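Local coordinates for FBP protein (PDB 5OEZ) that probably hydrolyses fructose 1,6-bisphosphate to fructose 6-phosphate and phosphate, a magnesium-dependent step of gluconeogenesis, as a homotetramer of the class 1 family, at residues C[10-15]-C[179-184]; C[40-45]-C[79-84]. All blocks are in the same frame, centred on the assembly; numbering follows the deposited sequence.

Contact 1. Residues C[10-15]-C[179-184]; sequences TTLTQY and LVLTSG
Leu12 reaches from the first turn of helix 12-18 to Leu179 and Leu181 on strand 177-182. Its CB points at the strand. CG lies anti to the backbone N (chi1 177°), which carries the branch point outward. The two methyls part at CG, one toward each leucine. Leu12 CD1 stands 3.7 Å from Leu181 CD2. The other methyl goes to Leu179, with Leu12 CD2 3.9 Å from Leu179 CD2 and 4.0 Å from Leu179 CD1. The fork of Leu12 therefore serves two residues. The Leu12 and Leu179 side chains cross at about a right angle, while Leu12 meets Leu181 obliquely. Leu179 and Leu181 are two apart on the strand and turn the same face to the helix.

The start of the helix is fixed by a capping box. Thr11 is the N-cap, and its OG1 accepts from Gln14 N at 3.1 Å. In return Thr11 N donates to Gln14 OE1 at 3.0 Å, in the plane of the amide carbonyl. Tyr15 N closes the first helical turn on Thr11 O. Past the end of the strand, Gly184 N donates to Thr182 OG1 at 3.2 Å, an ST turn.

Phe199 of strand 198-203 touches both Leu12 and Leu179. Leu181 also packs on Met32 of helix 27-47 and lies near Ile16 and Phe28, two residues of the AMP site, which is empty here. Across the subunit boundary, Gln14 NE2 bonds to Ser87 OG of the second subunit.

Methyl groups alone join the two segments, and all three leucines are buried. Such packing depends on shape and exclusion of water. The capping box and the ST turn shape each segment's own backbone, while other polar bonds run to neighbouring strands and the second subunit.

Contact 2. Residues C[40-45]-C[79-84]; sequences KVIEKN and IAFKAY
Val41 and Ile42 of helix 27-47 face Ala80, Phe81 and Tyr84 of helix 72-87. The two helices run nearly antiparallel, at 157°, with their local axes 10.3 Å apart.

One contact is purely aliphatic. Val41 CG1 lies 4.2 Å from Ala80 CB, and these two residues also bring the backbones closest, with Val41 CA 7.2 Å from Ala80 CA.

Two contacts are of methyl on ring. Ile42 CG1 is anti to the carbonyl carbon (chi1 -67°), and the extended chain beyond it carries CD1 out to Phe81. Ile42 CD1 sits 3.4 Å from Phe81 CE2 and 3.7 Å from Phe81 CD2. The methyl comes obliquely to the ring, though the two side chains run at about a right angle. Phe81 leaves its helix to one side, but its ring reaches back toward Ile42 and also meets Phe117. The other branch of Val41 serves the second ring, again obliquely, with Val41 CG2 4.0 Å from both Tyr84 CE2 and Tyr84 OH.

The polar bonds run within a helix or out to other parts of the tetramer, not between the two segments. Asn45 ND2 makes a weak bond to Val41 O within its own helix. Tyr84 OH bonds to Pro9 O of the second subunit. Lys40 and Lys44 form salt bridges to Glu198 and Asp193 of that subunit, respectively.

The helix pair is thus joined by carbon groups, beside the metal site: Ile42 packs near Leu120, a manganese ligand in another structure of this protein. Tyr84 combines an apolar ring contact inside the chain with a hydroxyl bond across the subunit boundary, so one side chain ties helix packing to tetramer assembly.

Both contacts belong to the N-terminal domain of the enzyme. Their centres are about 19 Å apart, and their nearest atoms about 7 Å, so they do not touch. Along the chain the order is 10-15, 40-45, 79-84, 179-184, which nests contact 2 inside the loop closed by contact 1. Helix 27-47 follows helix 12-18 and links the two places: it carries 40-45 and also packs on the strand of contact 1. That strand is part of the eight-stranded mixed sheet. Contact 1 borders the AMP site and contact 2 the metal site, so helix 27-47 physically spans allosteric and catalytic regions.

Contact 1. Residues C[10-15]-C[179-184]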
loop_
_atom_site.group_PDB
_atom_site.type_symbol
_atom_site.label_atom_id
_atom_site.label_comp_id
_atom_site.label_asym_id
_atom_site.label_seq_id
_atom_site.Cartn_x
_atom_site.Cartn_y
_atom_site.Cartn_z
ATOM N N THR C 10 15.477 -6.015 -10.657
ATOM C CA THR C 10 16.695 -6.306 -9.883
ATOM C C THR C 10 16.574 -5.761 -8.460
ATOM O O THR C 10 16.616 -4.546 -8.261
ATOM C CB THR C 10 17.940 -5.694 -10.559
ATOM O OG1 THR C 10 18.055 -6.207 -11.892
ATOM C CG2 THR C 10 19.236 -6.021 -9.782
ATOM N N THR C 11 16.447 -6.653 -7.477
ATOM C CA THR C 11 16.375 -6.233 -6.083
ATOM C C THR C 11 17.767 -5.972 -5.478
ATOM O O THR C 11 18.799 -6.422 -5.992
ATOM C CB THR C 11 15.645 -7.240 -5.183
ATOM O OG1 THR C 11 16.439 -8.427 -5.026
ATOM C CG2 THR C 11 14.261 -7.577 -5.757
ATOM N N LEU C 12 17.771 -5.223 -4.381
ATOM C CA LEU C 12 18.991 -4.924 -3.623
ATOM C C LEU C 12 19.685 -6.199 -3.154
ATOM O O LEU C 12 20.879 -6.375 -3.352
ATOM C CB LEU C 12 18.671 -4.027 -2.435
ATOM C CG LEU C 12 19.824 -3.671 -1.482
ATOM C CD1 LEU C 12 21.093 -3.262 -2.214
ATOM C CD2 LEU C 12 19.394 -2.550 -0.540
ATOM N N THR C 13 18.903 -7.116 -2.605
ATOM C CA THR C 13 19.391 -8.430 -2.210
ATOM C C THR C 13 20.076 -9.169 -3.364
ATOM O O THR C 13 21.125 -9.783 -3.162
ATOM C CB THR C 13 18.233 -9.260 -1.615
ATOM O OG1 THR C 13 17.832 -8.664 -0.384
ATOM C CG2 THR C 13 18.633 -10.695 -1.359
ATOM N N GLN C 14 19.455 -9.171 -4.543
ATOM C CA GLN C 14 20.044 -9.820 -5.720
ATOM C C GLN C 14 21.362 -9.154 -6.090
ATOM O O GLN C 14 22.327 -9.827 -6.388
ATOM C CB GLN C 14 19.119 -9.727 -6.934
ATOM C CG GLN C 14 18.075 -10.811 -7.061
ATOM C CD GLN C 14 17.164 -10.555 -8.258
ATOM O OE1 GLN C 14 16.718 -9.425 -8.493
ATOM N NE2 GLN C 14 16.882 -11.596 -9.014
ATOM N N TYR C 15 21.360 -7.829 -6.114
ATOM C CA TYR C 15 22.549 -7.048 -6.443
ATOM C C TYR C 15 23.728 -7.389 -5.502
ATOM O O TYR C 15 24.834 -7.613 -5.958
ATOM C CB TYR C 15 22.205 -5.542 -6.402
ATOM C CG TYR C 15 23.372 -4.593 -6.607
ATOM C CD1 TYR C 15 24.130 -4.125 -5.522
ATOM C CD2 TYR C 15 23.721 -4.168 -7.882
ATOM C CE1 TYR C 15 25.202 -3.264 -5.713
ATOM C CE2 TYR C 15 24.794 -3.311 -8.085
ATOM C CZ TYR C 15 25.528 -2.867 -7.003
ATOM O OH TYR C 15 26.586 -2.030 -7.222
ATOM N N LEU C 179 17.428 4.233 -1.075
ATOM C CA LEU C 179 18.521 3.637 -0.344
ATOM C C LEU C 179 19.743 3.726 -1.227
ATOM O O LEU C 179 19.739 3.218 -2.343
ATOM C CB LEU C 179 18.209 2.186 0.026
ATOM C CG LEU C 179 19.061 1.571 1.139
ATOM C CD1 LEU C 179 18.267 0.500 1.861
ATOM C CD2 LEU C 179 20.363 0.998 0.603
ATOM N N VAL C 180 20.783 4.393 -0.734
ATOM C CA VAL C 180 22.002 4.628 -1.498
ATOM C C VAL C 180 23.127 3.952 -0.731
ATOM O O VAL C 180 23.215 4.095 0.483
ATOM C CB VAL C 180 22.232 6.140 -1.645
ATOM C CG1 VAL C 180 23.547 6.459 -2.338
ATOM C CG2 VAL C 180 21.070 6.762 -2.420
ATOM N N LEU C 181 24.000 3.254 -1.439
ATOM C CA LEU C 181 24.897 2.301 -0.822
ATOM C C LEU C 181 26.220 2.252 -1.561
ATOM O O LEU C 181 26.242 2.410 -2.790
ATOM C CB LEU C 181 24.212 0.926 -0.915
ATOM C CG LEU C 181 24.920 -0.326 -0.413
ATOM C CD1 LEU C 181 25.200 -0.250 1.084
ATOM C CD2 LEU C 181 24.060 -1.530 -0.727
ATOM N N THR C 182 27.316 2.004 -0.842
ATOM C CA THR C 182 28.605 1.679 -1.471
ATOM C C THR C 182 29.280 0.544 -0.716
ATOM O O THR C 182 29.123 0.441 0.501
ATOM C CB THR C 182 29.574 2.903 -1.562
ATOM O OG1 THR C 182 30.777 2.532 -2.267
ATOM C CG2 THR C 182 29.970 3.447 -0.190
ATOM N N SER C 183 30.046 -0.271 -1.444
ATOM C CA SER C 183 30.944 -1.287 -0.858
ATOM C C SER C 183 32.391 -1.128 -1.338
ATOM O O SER C 183 33.147 -2.085 -1.313
ATOM C CB SER C 183 30.450 -2.704 -1.210
ATOM O OG SER C 183 29.329 -3.021 -0.418
ATOM N N GLY C 184 32.773 0.070 -1.775
ATOM C CA GLY C 184 34.141 0.331 -2.252
ATOM C C GLY C 184 34.314 0.316 -3.758
ATOM O O GLY C 184 35.407 0.563 -4.241
#

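Contact 2. Residues C[40-45]-C[79-84]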
loop_
_atom_site.group_PDB
_atom_site.type_symbol
_atom_site.label_atom_id
_atom_site.label_comp_id
_atom_site.label_asym_id
_atom_site.label_seq_id
_atom_site.Cartn_x
_atom_site.Cartn_y
_atom_site.Cartn_z
ATOM N N LYS C 40 12.344 -0.303 6.142
ATOM C CA LYS C 40 10.930 -0.438 5.799
ATOM C C LYS C 40 10.024 -0.230 6.994
ATOM O O LYS C 40 8.941 0.342 6.860
ATOM C CB LYS C 40 10.666 -1.791 5.149
ATOM C CG LYS C 40 11.287 -1.865 3.774
ATOM C CD LYS C 40 10.971 -3.130 3.013
ATOM C CE LYS C 40 11.582 -4.353 3.654
ATOM N NZ LYS C 40 10.919 -5.545 3.065
ATOM N N VAL C 41 10.454 -0.719 8.152
ATOM C CA VAL C 41 9.709 -0.526 9.384
ATOM C C VAL C 41 9.645 0.958 9.750
ATOM O O VAL C 41 8.592 1.467 10.141
ATOM C CB VAL C 41 10.312 -1.360 10.547
ATOM C CG1 VAL C 41 9.731 -0.941 11.897
ATOM C CG2 VAL C 41 10.043 -2.838 10.312
ATOM N N ILE C 42 10.765 1.648 9.601
ATOM C CA ILE C 42 10.818 3.095 9.883
ATOM C C ILE C 42 9.948 3.891 8.907
ATOM O O ILE C 42 9.259 4.816 9.306
ATOM C CB ILE C 42 12.267 3.604 9.866
ATOM C CG1 ILE C 42 13.028 2.991 11.043
ATOM C CG2 ILE C 42 12.308 5.124 9.922
ATOM C CD1 ILE C 42 14.534 3.006 10.873
ATOM N N GLU C 43 10.003 3.527 7.632
ATOM C CA GLU C 43 9.148 4.131 6.611
ATOM C C GLU C 43 7.657 4.004 6.959
ATOM O O GLU C 43 6.923 4.981 6.828
ATOM C CB GLU C 43 9.412 3.478 5.249
ATOM C CG GLU C 43 9.042 4.328 4.040
ATOM C CD GLU C 43 7.560 4.341 3.693
ATOM O OE1 GLU C 43 6.825 3.373 4.013
ATOM O OE2 GLU C 43 7.137 5.332 3.058
ATOM N N LYS C 44 7.221 2.807 7.367
ATOM C CA LYS C 44 5.824 2.577 7.752
ATOM C C LYS C 44 5.395 3.593 8.820
ATOM O O LYS C 44 4.352 4.260 8.689
ATOM C CB LYS C 44 5.617 1.133 8.262
ATOM C CG LYS C 44 4.309 0.854 9.014
ATOM C CD LYS C 44 4.424 -0.211 10.116
ATOM C CE LYS C 44 4.337 -1.640 9.658
ATOM N NZ LYS C 44 3.020 -2.273 9.921
ATOM N N ASN C 45 6.212 3.720 9.859
ATOM C CA ASN C 45 5.918 4.646 10.964
ATOM C C ASN C 45 5.899 6.114 10.538
ATOM O O ASN C 45 5.011 6.868 10.940
ATOM C CB ASN C 45 6.891 4.414 12.117
ATOM C CG ASN C 45 6.641 3.089 12.807
ATOM O OD1 ASN C 45 5.646 2.938 13.505
ATOM N ND2 ASN C 45 7.508 2.115 12.582
ATOM N N ILE C 79 15.158 1.184 18.219
ATOM C CA ILE C 79 14.719 -0.167 18.573
ATOM C C ILE C 79 14.738 -1.131 17.371
ATOM O O ILE C 79 15.176 -2.283 17.495
ATOM C CB ILE C 79 13.295 -0.133 19.180
ATOM C CG1 ILE C 79 13.346 0.459 20.592
ATOM C CG2 ILE C 79 12.664 -1.535 19.246
ATOM C CD1 ILE C 79 11.997 0.850 21.160
ATOM N N ALA C 80 14.251 -0.650 16.228
ATOM C CA ALA C 80 14.162 -1.444 15.008
ATOM C C ALA C 80 15.529 -1.842 14.494
ATOM O O ALA C 80 15.817 -3.032 14.333
ATOM C CB ALA C 80 13.415 -0.671 13.936
ATOM N N PHE C 81 16.385 -0.851 14.271
ATOM C CA PHE C 81 17.760 -1.127 13.835
ATOM C C PHE C 81 18.474 -2.128 14.737
ATOM O O PHE C 81 19.097 -3.059 14.239
ATOM C CB PHE C 81 18.586 0.144 13.724
ATOM C CG PHE C 81 18.624 0.727 12.341
ATOM C CD1 PHE C 81 19.453 0.188 11.381
ATOM C CD2 PHE C 81 17.853 1.839 12.013
ATOM C CE1 PHE C 81 19.501 0.723 10.102
ATOM C CE2 PHE C 81 17.899 2.389 10.743
ATOM C CZ PHE C 81 18.726 1.830 9.783
ATOM N N LYS C 82 18.364 -1.952 16.044
ATOM C CA LYS C 82 19.060 -2.834 16.982
ATOM C C LYS C 82 18.526 -4.242 16.960
ATOM O O LYS C 82 19.302 -5.195 17.008
ATOM C CB LYS C 82 19.003 -2.297 18.416
ATOM C CG LYS C 82 19.776 -1.015 18.615
ATOM C CD LYS C 82 19.908 -0.584 20.077
ATOM C CE LYS C 82 18.692 -0.820 20.955
ATOM N NZ LYS C 82 18.947 -0.165 22.267
ATOM N N ALA C 83 17.203 -4.376 16.909
ATOM C CA ALA C 83 16.575 -5.693 16.975
ATOM C C ALA C 83 16.927 -6.536 15.757
ATOM O O ALA C 83 17.338 -7.697 15.886
ATOM C CB ALA C 83 15.075 -5.561 17.106
ATOM N N TYR C 84 16.809 -5.941 14.579
ATOM C CA TYR C 84 17.086 -6.655 13.355
ATOM C C TYR C 84 18.580 -6.905 13.138
ATOM O O TYR C 84 18.952 -7.977 12.665
ATOM C CB TYR C 84 16.418 -5.948 12.152
ATOM C CG TYR C 84 14.893 -5.976 12.239
ATOM C CD1 TYR C 84 14.204 -7.186 12.258
ATOM C CD2 TYR C 84 14.142 -4.799 12.327
ATOM C CE1 TYR C 84 12.821 -7.220 12.369
ATOM C CE2 TYR C 84 12.758 -4.825 12.430
ATOM C CZ TYR C 84 12.104 -6.038 12.442
ATOM O OH TYR C 84 10.742 -6.086 12.550
#